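PDB 3KEZ: putative sugar binding protein from Bacteroides vulgatus ATCC 8482, which probably binds sugars at the outer membrane as a nutrient-binding member of the SusD family, and carries a calcium ion. Local coordinates for residues T15-L20 and D100-D105; S87-C92 and A121-A126; Y111-K116 and T181-G186; E172-L177 and T200-V205; G186-G191 and A247-P252. All blocks are in the same frame, centred on the assembly; numbering follows the deposited sequence.

Interaction 1: T15-L20 and D100-D105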
# COMPACT_ATOMS: atom_id res chain seq x y z
N THR A 15 20.67 12.04 25.84
CA THR A 15 19.72 11.34 24.99
C THR A 15 19.79 11.87 23.54
O THR A 15 20.53 12.82 23.24
CB THR A 15 18.27 11.47 25.53
OG1 THR A 15 17.85 12.84 25.48
CG2 THR A 15 18.16 10.94 26.98
N SER A 16 19.00 11.28 22.66
CA SER A 16 19.15 11.54 21.23
C SER A 16 18.33 12.72 20.68
O SER A 16 18.61 13.16 19.58
CB SER A 16 18.84 10.28 20.44
OG SER A 16 17.51 9.91 20.65
N ILE A 17 17.33 13.21 21.41
CA ILE A 17 16.54 14.34 20.92
C ILE A 17 16.72 15.51 21.88
O ILE A 17 16.36 15.42 23.05
CB ILE A 17 15.04 13.96 20.76
CG1 ILE A 17 14.88 12.67 19.94
CG2 ILE A 17 14.22 15.11 20.14
CD1 ILE A 17 15.14 12.80 18.49
N ASN A 18 17.34 16.58 21.39
CA ASN A 18 17.53 17.80 22.12
C ASN A 18 16.97 19.02 21.40
O ASN A 18 16.55 19.97 22.04
CB ASN A 18 19.03 17.99 22.34
CG ASN A 18 19.59 16.99 23.32
OD1 ASN A 18 20.60 16.35 23.05
ND2 ASN A 18 18.95 16.86 24.48
N VAL A 19 16.98 19.02 20.07
CA VAL A 19 16.53 20.16 19.27
C VAL A 19 15.69 19.62 18.11
O VAL A 19 15.72 18.42 17.82
CB VAL A 19 17.75 20.95 18.72
CG1 VAL A 19 18.52 21.58 19.86
CG2 VAL A 19 18.70 20.03 17.95
N LEU A 20 14.95 20.50 17.45
CA LEU A 20 14.06 20.06 16.37
C LEU A 20 14.76 19.28 15.27
O LEU A 20 14.21 18.32 14.73
CB LEU A 20 13.33 21.25 15.73
CG LEU A 20 11.88 21.54 16.13
CD1 LEU A 20 11.27 22.41 15.07
CD2 LEU A 20 11.05 20.27 16.31
N ASP A 100 7.02 16.95 21.79
CA ASP A 100 6.22 17.96 22.51
C ASP A 100 6.97 18.58 23.69
O ASP A 100 6.54 19.58 24.22
CB ASP A 100 4.90 17.35 22.99
CG ASP A 100 3.98 16.96 21.84
OD1 ASP A 100 4.02 17.63 20.78
OD2 ASP A 100 3.19 16.01 22.01
N LYS A 101 8.09 18.00 24.08
CA LYS A 101 8.89 18.51 25.17
C LYS A 101 9.84 19.59 24.70
O LYS A 101 10.34 20.35 25.52
CB LYS A 101 9.68 17.39 25.81
CG LYS A 101 8.80 16.27 26.40
CD LYS A 101 9.64 15.07 26.84
CE LYS A 101 8.81 14.07 27.62
NZ LYS A 101 9.65 13.29 28.58
N LEU A 102 10.10 19.66 23.39
CA LEU A 102 11.09 20.58 22.87
C LEU A 102 10.52 21.99 22.93
O LEU A 102 9.44 22.21 22.44
CB LEU A 102 11.46 20.21 21.42
CG LEU A 102 12.16 18.87 21.16
CD1 LEU A 102 12.40 18.60 19.63
CD2 LEU A 102 13.48 18.85 21.93
N SER A 103 11.20 22.93 23.56
CA SER A 103 10.74 24.31 23.45
C SER A 103 11.23 24.90 22.11
O SER A 103 12.37 24.73 21.71
CB SER A 103 11.14 25.17 24.66
OG SER A 103 12.51 25.48 24.66
N ILE A 104 10.31 25.55 21.41
CA ILE A 104 10.55 26.04 20.07
C ILE A 104 10.05 27.48 20.00
O ILE A 104 9.39 27.95 20.93
CB ILE A 104 9.83 25.14 19.01
CG1 ILE A 104 8.32 25.18 19.19
CG2 ILE A 104 10.31 23.67 19.13
CD1 ILE A 104 7.58 24.40 18.12
N ASP A 105 10.36 28.16 18.90
CA ASP A 105 9.84 29.51 18.66
C ASP A 105 8.42 29.43 18.11
O ASP A 105 8.06 28.44 17.47
CB ASP A 105 10.71 30.22 17.63
CG ASP A 105 12.17 30.27 18.04
OD1 ASP A 105 12.43 30.43 19.26
OD2 ASP A 105 13.05 30.15 17.15

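Interaction 2: S87-C92 and A121-A126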
# COMPACT_ATOMS: atom_id res chain seq x y z
N SER A 87 10.97 -1.54 13.47
CA SER A 87 12.04 -0.53 13.45
C SER A 87 11.51 0.88 13.21
O SER A 87 11.82 1.82 13.95
CB SER A 87 13.05 -0.88 12.37
OG SER A 87 14.08 0.07 12.34
N ILE A 88 10.71 1.03 12.15
CA ILE A 88 10.03 2.25 11.82
C ILE A 88 9.17 2.77 13.01
O ILE A 88 9.30 3.94 13.44
CB ILE A 88 9.16 2.06 10.53
CG1 ILE A 88 10.05 1.90 9.31
CG2 ILE A 88 8.15 3.20 10.40
CD1 ILE A 88 9.34 1.25 8.14
N ILE A 89 8.31 1.92 13.53
CA ILE A 89 7.50 2.28 14.72
C ILE A 89 8.37 2.74 15.92
O ILE A 89 8.07 3.73 16.57
CB ILE A 89 6.55 1.08 15.18
CG1 ILE A 89 5.50 0.81 14.09
CG2 ILE A 89 6.00 1.38 16.59
CD1 ILE A 89 4.63 -0.51 14.27
N GLN A 90 9.45 2.03 16.21
CA GLN A 90 10.33 2.47 17.33
C GLN A 90 10.84 3.90 17.14
O GLN A 90 10.87 4.67 18.08
CB GLN A 90 11.55 1.55 17.51
CG GLN A 90 11.31 0.28 18.23
CD GLN A 90 10.98 0.48 19.69
OE1 GLN A 90 11.86 0.81 20.50
NE2 GLN A 90 9.73 0.26 20.04
N ASN A 91 11.25 4.26 15.91
CA ASN A 91 11.74 5.63 15.67
C ASN A 91 10.64 6.69 15.65
O ASN A 91 10.87 7.88 16.01
CB ASN A 91 12.60 5.64 14.40
CG ASN A 91 13.96 4.99 14.64
OD1 ASN A 91 14.81 5.56 15.30
ND2 ASN A 91 14.14 3.76 14.16
N CYS A 92 9.43 6.29 15.23
CA CYS A 92 8.27 7.15 15.37
C CYS A 92 8.01 7.43 16.84
O CYS A 92 7.78 8.56 17.20
CB CYS A 92 7.03 6.53 14.75
SG CYS A 92 7.06 6.41 12.92
N ALA A 121 1.45 9.64 11.23
CA ALA A 121 0.98 8.98 10.02
C ALA A 121 1.77 7.72 9.69
O ALA A 121 1.19 6.68 9.39
CB ALA A 121 0.99 9.98 8.84
N ILE A 122 3.09 7.79 9.81
CA ILE A 122 3.97 6.69 9.57
C ILE A 122 3.72 5.56 10.57
O ILE A 122 3.62 4.44 10.18
CB ILE A 122 5.45 7.14 9.56
CG1 ILE A 122 5.69 7.98 8.30
CG2 ILE A 122 6.42 5.96 9.48
CD1 ILE A 122 7.00 8.80 8.30
N ARG A 123 3.56 5.87 11.86
CA ARG A 123 3.26 4.83 12.83
C ARG A 123 1.95 4.12 12.52
O ARG A 123 1.86 2.91 12.67
CB ARG A 123 3.26 5.35 14.27
CG ARG A 123 3.20 4.23 15.33
CD ARG A 123 3.51 4.79 16.71
NE ARG A 123 2.43 5.66 17.19
CZ ARG A 123 2.42 6.33 18.34
NH1 ARG A 123 3.46 6.25 19.18
NH2 ARG A 123 1.36 7.07 18.65
N GLY A 124 0.93 4.89 12.12
CA GLY A 124 -0.36 4.33 11.73
C GLY A 124 -0.25 3.42 10.51
O GLY A 124 -0.81 2.32 10.49
N MSE A 125 0.47 3.89 9.48
CA MSE A 125 0.75 3.11 8.30
C MSE A 125 1.45 1.82 8.65
O MSE A 125 1.08 0.74 8.16
CB MSE A 125 1.60 3.91 7.31
CG MSE A 125 1.91 3.18 6.04
SE MSE A 125 3.19 4.24 5.00
CE MSE A 125 2.18 5.91 4.88
N ALA A 126 2.50 1.93 9.45
CA ALA A 126 3.32 0.75 9.74
C ALA A 126 2.53 -0.28 10.55
O ALA A 126 2.61 -1.50 10.28
CB ALA A 126 4.62 1.14 10.46

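Interaction 3: Y111-K116 and T181-G186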
# COMPACT_ATOMS: atom_id res chain seq x y z
N TYR A 111 5.82 23.93 11.55
CA TYR A 111 6.86 23.03 11.12
C TYR A 111 6.94 21.87 12.10
O TYR A 111 6.92 20.71 11.70
CB TYR A 111 8.20 23.79 11.03
CG TYR A 111 9.39 22.90 10.79
CD1 TYR A 111 9.53 22.20 9.61
CD2 TYR A 111 10.36 22.75 11.77
CE1 TYR A 111 10.62 21.37 9.41
CE2 TYR A 111 11.43 21.92 11.58
CZ TYR A 111 11.56 21.23 10.40
OH TYR A 111 12.64 20.41 10.22
N LYS A 112 6.99 22.18 13.40
CA LYS A 112 6.99 21.12 14.41
C LYS A 112 5.72 20.29 14.35
O LYS A 112 5.78 19.07 14.45
CB LYS A 112 7.21 21.69 15.82
CG LYS A 112 6.98 20.74 16.99
CD LYS A 112 5.61 20.99 17.60
CE LYS A 112 5.15 19.90 18.51
NZ LYS A 112 3.99 20.39 19.34
N ASN A 113 4.56 20.93 14.18
CA ASN A 113 3.34 20.15 14.06
C ASN A 113 3.39 19.17 12.90
O ASN A 113 2.95 18.02 13.03
CB ASN A 113 2.10 21.04 14.01
CG ASN A 113 1.74 21.58 15.38
OD1 ASN A 113 2.12 21.00 16.40
ND2 ASN A 113 1.06 22.71 15.42
N ASP A 114 3.95 19.58 11.77
CA ASP A 114 4.04 18.69 10.61
C ASP A 114 4.99 17.51 10.85
O ASP A 114 4.69 16.37 10.49
CB ASP A 114 4.50 19.46 9.38
CG ASP A 114 4.63 18.57 8.18
OD1 ASP A 114 3.59 18.23 7.57
OD2 ASP A 114 5.78 18.23 7.85
N LEU A 115 6.14 17.78 11.48
CA LEU A 115 7.07 16.72 11.83
C LEU A 115 6.37 15.69 12.73
O LEU A 115 6.49 14.49 12.52
CB LEU A 115 8.31 17.28 12.52
CG LEU A 115 9.30 18.20 11.80
CD1 LEU A 115 10.48 18.47 12.71
CD2 LEU A 115 9.77 17.56 10.51
N LYS A 116 5.67 16.17 13.76
CA LYS A 116 4.93 15.26 14.62
C LYS A 116 3.87 14.50 13.83
O LYS A 116 3.67 13.31 14.03
CB LYS A 116 4.30 16.04 15.78
CG LYS A 116 3.41 15.24 16.75
CD LYS A 116 2.82 16.18 17.86
CE LYS A 116 1.78 15.44 18.70
NZ LYS A 116 1.26 16.25 19.84
N THR A 181 -3.78 13.96 10.48
CA THR A 181 -4.50 14.80 9.47
C THR A 181 -4.76 16.21 9.99
O THR A 181 -5.03 17.11 9.22
CB THR A 181 -5.85 14.22 9.05
OG1 THR A 181 -6.72 14.15 10.18
CG2 THR A 181 -5.71 12.82 8.41
N GLU A 182 -4.68 16.38 11.31
CA GLU A 182 -4.88 17.64 11.94
C GLU A 182 -3.56 18.39 12.16
O GLU A 182 -3.58 19.57 12.52
CB GLU A 182 -5.54 17.41 13.28
CG GLU A 182 -6.96 16.83 13.22
CD GLU A 182 -7.38 16.12 14.52
OE1 GLU A 182 -6.65 16.18 15.53
OE2 GLU A 182 -8.45 15.46 14.53
N LEU A 183 -2.44 17.69 12.00
CA LEU A 183 -1.12 18.24 12.28
C LEU A 183 -0.25 18.46 11.04
O LEU A 183 0.49 19.44 10.95
CB LEU A 183 -0.41 17.31 13.27
CG LEU A 183 -0.91 17.29 14.72
CD1 LEU A 183 -0.15 16.26 15.50
CD2 LEU A 183 -0.79 18.64 15.37
N LEU A 184 -0.34 17.53 10.08
CA LEU A 184 0.43 17.58 8.86
C LEU A 184 0.10 18.78 8.00
O LEU A 184 -1.06 19.21 7.89
CB LEU A 184 0.15 16.33 8.02
CG LEU A 184 0.78 15.02 8.45
CD1 LEU A 184 -0.03 13.84 7.92
CD2 LEU A 184 2.22 14.99 7.98
N SER A 185 1.10 19.31 7.33
CA SER A 185 0.87 20.35 6.32
C SER A 185 0.22 19.73 5.08
O SER A 185 0.49 18.56 4.78
CB SER A 185 2.19 20.97 5.90
OG SER A 185 1.97 21.84 4.81
N GLY A 186 -0.62 20.50 4.38
CA GLY A 186 -1.11 20.17 3.03
C GLY A 186 -0.21 20.53 1.85
O GLY A 186 -0.54 20.26 0.69

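Interaction 4: E172-L177 and T200-V205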
# COMPACT_ATOMS: atom_id res chain seq x y z
N GLU A 172 -5.59 2.13 17.45
CA GLU A 172 -4.31 2.86 17.45
C GLU A 172 -4.00 3.44 16.08
O GLU A 172 -3.54 4.60 15.98
CB GLU A 172 -3.16 1.95 17.90
CG GLU A 172 -3.18 1.52 19.34
CD GLU A 172 -3.49 2.66 20.32
OE1 GLU A 172 -2.88 3.75 20.24
OE2 GLU A 172 -4.38 2.47 21.17
N ILE A 173 -4.26 2.65 15.03
CA ILE A 173 -4.03 3.04 13.64
C ILE A 173 -4.85 4.29 13.35
O ILE A 173 -4.32 5.30 12.90
CB ILE A 173 -4.37 1.94 12.62
CG1 ILE A 173 -3.40 0.75 12.80
CG2 ILE A 173 -4.30 2.52 11.17
CD1 ILE A 173 -3.90 -0.65 12.29
N ILE A 174 -6.14 4.22 13.65
CA ILE A 174 -7.07 5.33 13.34
C ILE A 174 -6.73 6.55 14.19
O ILE A 174 -6.71 7.69 13.70
CB ILE A 174 -8.55 4.84 13.53
CG1 ILE A 174 -8.91 3.83 12.41
CG2 ILE A 174 -9.55 6.00 13.50
CD1 ILE A 174 -10.25 3.07 12.64
N SER A 175 -6.43 6.33 15.47
CA SER A 175 -6.05 7.46 16.32
C SER A 175 -4.82 8.19 15.80
O SER A 175 -4.83 9.41 15.73
CB SER A 175 -5.80 7.03 17.76
OG SER A 175 -5.32 8.10 18.50
N ASP A 176 -3.77 7.45 15.42
CA ASP A 176 -2.55 8.07 14.90
C ASP A 176 -2.85 8.83 13.61
O ASP A 176 -2.52 10.01 13.47
CB ASP A 176 -1.47 7.00 14.62
CG ASP A 176 -0.80 6.48 15.89
OD1 ASP A 176 -1.06 7.04 16.99
OD2 ASP A 176 0.03 5.52 15.77
N LEU A 177 -3.52 8.16 12.69
CA LEU A 177 -3.78 8.79 11.38
C LEU A 177 -4.70 9.98 11.48
O LEU A 177 -4.45 11.03 10.86
CB LEU A 177 -4.27 7.76 10.35
CG LEU A 177 -3.22 6.89 9.67
CD1 LEU A 177 -3.85 5.64 8.98
CD2 LEU A 177 -2.36 7.71 8.65
N THR A 200 -6.01 9.99 2.74
CA THR A 200 -6.31 8.91 1.80
C THR A 200 -6.08 7.56 2.46
O THR A 200 -6.95 6.70 2.40
CB THR A 200 -5.49 9.03 0.51
OG1 THR A 200 -5.79 10.27 -0.11
CG2 THR A 200 -5.77 7.92 -0.45
N LEU A 201 -4.96 7.39 3.16
CA LEU A 201 -4.67 6.10 3.86
C LEU A 201 -5.75 5.89 4.92
O LEU A 201 -6.32 4.81 5.00
CB LEU A 201 -3.30 6.09 4.51
CG LEU A 201 -2.84 4.83 5.26
CD1 LEU A 201 -3.08 3.58 4.39
CD2 LEU A 201 -1.36 4.94 5.68
N LEU A 202 -6.09 6.95 5.66
CA LEU A 202 -7.07 6.81 6.73
C LEU A 202 -8.43 6.36 6.15
O LEU A 202 -9.08 5.50 6.73
CB LEU A 202 -7.20 8.09 7.55
CG LEU A 202 -8.28 8.05 8.65
CD1 LEU A 202 -8.18 6.77 9.51
CD2 LEU A 202 -8.20 9.30 9.51
N SER A 203 -8.80 6.90 4.98
CA SER A 203 -10.00 6.44 4.29
C SER A 203 -9.97 4.97 3.94
O SER A 203 -10.97 4.28 4.07
CB SER A 203 -10.33 7.31 3.03
OG SER A 203 -9.55 6.97 1.89
N ARG A 204 -8.81 4.48 3.52
CA ARG A 204 -8.65 3.05 3.28
C ARG A 204 -8.84 2.27 4.57
O ARG A 204 -9.55 1.24 4.60
CB ARG A 204 -7.24 2.77 2.68
CG ARG A 204 -7.10 1.31 2.20
CD ARG A 204 -5.66 0.90 2.08
NE ARG A 204 -4.90 1.77 1.22
CZ ARG A 204 -3.57 1.77 1.16
NH1 ARG A 204 -2.86 0.98 1.92
NH2 ARG A 204 -2.93 2.58 0.35
N VAL A 205 -8.22 2.75 5.65
CA VAL A 205 -8.29 2.03 6.91
C VAL A 205 -9.76 1.96 7.37
O VAL A 205 -10.22 0.89 7.74
CB VAL A 205 -7.41 2.65 7.99
CG1 VAL A 205 -7.64 1.93 9.36
CG2 VAL A 205 -5.92 2.59 7.60

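Interaction 5: G186-G191 and A247-P252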
# COMPACT_ATOMS: atom_id res chain seq x y z
N GLY A 186 -0.62 20.50 4.38
CA GLY A 186 -1.11 20.17 3.03
C GLY A 186 -0.21 20.53 1.85
O GLY A 186 -0.54 20.26 0.69
N ASP A 187 0.94 21.16 2.12
CA ASP A 187 1.90 21.48 1.07
C ASP A 187 2.47 20.23 0.41
O ASP A 187 2.60 19.16 1.04
CB ASP A 187 3.06 22.32 1.62
CG ASP A 187 2.61 23.67 2.14
OD1 ASP A 187 1.43 24.01 1.99
OD2 ASP A 187 3.43 24.38 2.70
N PHE A 188 2.79 20.37 -0.88
CA PHE A 188 3.61 19.36 -1.57
C PHE A 188 4.91 19.11 -0.79
O PHE A 188 5.54 20.04 -0.28
CB PHE A 188 3.92 19.83 -3.00
CG PHE A 188 4.68 18.84 -3.80
CD1 PHE A 188 4.01 17.86 -4.49
CD2 PHE A 188 6.06 18.88 -3.86
CE1 PHE A 188 4.69 16.94 -5.24
CE2 PHE A 188 6.78 17.95 -4.59
CZ PHE A 188 6.11 16.98 -5.29
N ASN A 189 5.27 17.85 -0.63
CA ASN A 189 6.42 17.49 0.20
C ASN A 189 7.01 16.20 -0.33
O ASN A 189 6.60 15.10 0.02
CB ASN A 189 6.04 17.37 1.67
CG ASN A 189 7.23 17.49 2.59
OD1 ASN A 189 8.38 17.65 2.16
ND2 ASN A 189 6.95 17.38 3.90
N LYS A 190 7.99 16.40 -1.19
CA LYS A 190 8.52 15.37 -2.08
C LYS A 190 9.14 14.25 -1.28
O LYS A 190 10.07 14.48 -0.50
CB LYS A 190 9.63 16.02 -2.93
CG LYS A 190 10.35 15.11 -3.87
CD LYS A 190 9.47 14.73 -5.01
CE LYS A 190 10.27 14.01 -6.07
NZ LYS A 190 9.39 13.73 -7.24
N GLY A 191 8.64 13.04 -1.48
CA GLY A 191 9.20 11.90 -0.75
C GLY A 191 8.80 11.85 0.72
O GLY A 191 9.31 11.01 1.46
N ALA A 247 7.83 14.69 -10.03
CA ALA A 247 6.82 15.66 -9.62
C ALA A 247 7.45 16.75 -8.74
O ALA A 247 8.43 16.50 -8.04
CB ALA A 247 5.65 14.93 -8.88
N SER A 248 6.90 17.96 -8.81
CA SER A 248 7.31 19.07 -7.96
C SER A 248 6.09 19.87 -7.54
O SER A 248 4.97 19.62 -8.02
CB SER A 248 8.25 19.98 -8.77
OG SER A 248 7.53 20.65 -9.78
N ALA A 249 6.30 20.87 -6.68
CA ALA A 249 5.20 21.67 -6.15
C ALA A 249 4.41 22.32 -7.27
O ALA A 249 3.18 22.35 -7.21
CB ALA A 249 5.72 22.76 -5.14
N SER A 250 5.11 22.82 -8.30
CA SER A 250 4.46 23.40 -9.48
C SER A 250 3.79 22.38 -10.39
O SER A 250 2.88 22.72 -11.13
CB SER A 250 5.46 24.26 -10.31
OG SER A 250 6.56 23.47 -10.77
N ASN A 251 4.24 21.13 -10.37
CA ASN A 251 3.57 20.04 -11.13
C ASN A 251 3.45 18.79 -10.31
O ASN A 251 4.22 17.88 -10.52
CB ASN A 251 4.38 19.69 -12.35
CG ASN A 251 4.58 20.84 -13.21
OD1 ASN A 251 3.61 21.45 -13.64
ND2 ASN A 251 5.85 21.21 -13.43
N PRO A 252 2.50 18.75 -9.36
CA PRO A 252 2.51 17.60 -8.43
C PRO A 252 2.09 16.27 -8.99
O PRO A 252 2.34 15.22 -8.36
CB PRO A 252 1.53 18.00 -7.34
CG PRO A 252 1.11 19.35 -7.60
CD PRO A 252 1.65 19.85 -8.91

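Interaction 1: T15-L20 and D100-D105
The two loop backbones run closest where V19 passes L102, their CA atoms 6.5 Å apart, and the L102 side chain fills the gap between them. With CG beside the backbone N and anti to the carbonyl carbon (chi1 -65°), L102 sends its two methyls to different parts of the opposing loop. CD2 rests against the backbone carbonyl of N18, L102 CD2 lying 3.3 Å from N18 O. CD1 meets V19 C at 3.8 Å and also touches two side chains: I17 CG2, which lies 4.0 Å from L102 CD1, the I17 and L102 side chains crossing at about a right angle, and the CD2 methyl of L20. An alanine at L102 is likely to open a gap between I17 and L20 and leave the N18 carbonyl and the V19 backbone without their apolar cover. Farther along, I104 CG2 lies 4.0 Å from L20 CG, while the rest of L20 continues onto Y111 and L115. I17 turns its far end away from L102 toward I23, T26 and L94. This is an apolar loop-to-loop contact at the surface of the SusD-type helical region: the lead-in to helix 20-34 packs on the connection between helices 80-96 and 109-134.

Interaction 2: S87-C92 and A121-A126
On the helix whose I88 and C92 meet I122, S87 O accepts two N-H groups of one residue, N91. N91 N makes the helical bond, 3.2 Å from S87 O, and the side-chain amide adds a second, with N91 ND2 3.0 Å from the same oxygen. The two donors come from opposite faces of the carbonyl plane, ND2 standing 44° out of it. Across the contact the meeting is apolar. I88 CG2 and I122 CG2 press together at 3.4 Å, closer than two methyls normally sit, from side chains crossing at about a right angle. C92 SG shares that methyl, 3.5 Å from I122 CG2. This is an antiparallel pair within the TPR-related helical region: the axes of segments 87-92 and 121-126, on helices 80-96 and 109-134, approach to 9.0 Å at 153°. Such closeness suits A126, whose CB is 3.7 Å from I89 CG1 and 4.1 Å from I88 CG2. Beside it, R123 CG, anti to its own backbone nitrogen, runs across I89 CG2 at 4.2 Å, and R123 CB lies against C92 CB. Beyond this apolar stem the arginine chain bends at chi3 (69°), and its buried head is held from two directions: NE forms a salt bridge to D176 on helix 166-183, and NH1 is hydrogen-bonded to N93 OD1.

Interaction 3: Y111-K116 and T181-G186
The carboxylate of D114 takes the backbone N-H of S185 on the anti side of OD1, 18° out of the carboxylate plane. Behind it on the same helix, the Y111 ring has L115 CG over one face, offset toward the rim. The D114 bond is short and nearly straight, S185 N to D114 OD1 measuring 2.7 Å with an angle of 169° at the hydrogen. It forms because D114 CG stands anti to the backbone N (chi1 179°), bringing OD1 alongside the facing chain. D114 OD1 also lies 3.5 Å from L184 CD2. Q118 NE2 holds the other oxygen, OD2, so both ends of this buried carboxylate are engaged. L183 sets its two branches against different helix residues: L183 CD2 sits 3.9 Å from N113 CG, the two side chains crossing at about a right angle, and L183 CD1 packs on the extended lysine stem, 3.8 Å from K116 CD. L183 CB comes within 3.4 Å of N113 O. Past L183, K116 NZ goes on to a salt bridge with D100, while S185 OG bonds to D187 N. In this SusD-type helical region, the start of the loop after helix 166-183 is thus held on helix 109-134 by the D114 carboxylate.

Interaction 4: E172-L177 and T200-V205
L177 meets segment 200-205 from CB to both methyls. Its CB faces the stem of L202, with L177 CB 4.1 Å from L202 CB, and CG then turns anti to the carbonyl carbon. At the tip L177 CD1 wedges between two residues, 3.9 Å from L201 CG and equally 3.9 Å from V205 CG2, while CD2 leans toward the CD2 methyl of L201. The setting is an antiparallel helix pair of the TPR-related fold, made by helices that follow each other along the chain; the axes of segments 172-177 and 200-205 approach to 10.1 Å at 156°. One turn back from L177, the isoleucines straddle V205. I173 CG2 touches V205 CG1 at 3.8 Å, and I174 CG1 meets the same methyl, again 3.8 Å from V205 CG1. With CG1 anti to the backbone N (chi1 174°), V205 points this methyl between the two isoleucines, while CG2 lies against both L177 CD1 and I173 CG2. I174 CG1 also reaches L202 CD1, the two side chains crossing at about a right angle. I173 and L201 extend the apolar layer to helix 109-134 through L127 and M125. R204 lays one guanidinium face over L201 CD1 and forms a salt bridge to E339. On the same helix T200 O accepts twice, from R204 N and from S203 OG, with S203 OG 2.7 Å from T200 O and tilted 15° from the carbonyl plane.

Interaction 5: G186-G191 and A247-P252
F188 and K190 both start with CG anti to the backbone N (chi1 -176° in F188), which extends them toward the loop 247-252; K190 then bends at chi2 (71°) and swings its amine round to A247. The F188 ring lies with one face against the backbone, S248 C standing 3.5 Å and A249 N 3.4 Å above its plane, both offset toward the rim. A249 CB packs on the stem of the phenylalanine, 4.1 Å from F188 CB, and P252 CB approaches obliquely, 3.8 Å from F188 CD1. An alanine at F188 would probably leave the S248-A249 peptide without its ring cover and take one of the two aromatic neighbours from P252. K190 NZ donates to A247 O at 3.0 Å, in the carbonyl plane and on a lone pair. The same amine makes salt bridges with E258 and D246, so three acceptors, A247 O and the two carboxylates, hold it. The K190 side chain runs about 5 Å from that of N331, a calcium ligand, and about 8 Å from the ion itself. The contact thus joins the connection between helices 166-183 and 195-209 to the loop that runs from helix 239-242 into strand 255-259, with Y231 touching both F188 and P252.

In the fold
Along the chain, interaction 1 closes before interactions 3, 4 and 5 open, while interaction 2 interlaces with both 1 and 3; interaction 4 likewise interlaces with 3 and 5. Helix 109-134 serves interactions 2 and 3, and helix 166-183 serves 3 and 4, so these three are linked through shared helices, with centres 13 to 15 Å apart. A salt bridge joins interactions 2 and 4. Interaction 1 lies outermost, 16 Å from interaction 3 between centres, and is tied to it by D100 with K112 and K116. G186 belongs to both 3 and 5, leading from the helices toward the calcium site. The first four contacts knit together the TPR-related helical part; the fifth connects it to later chain.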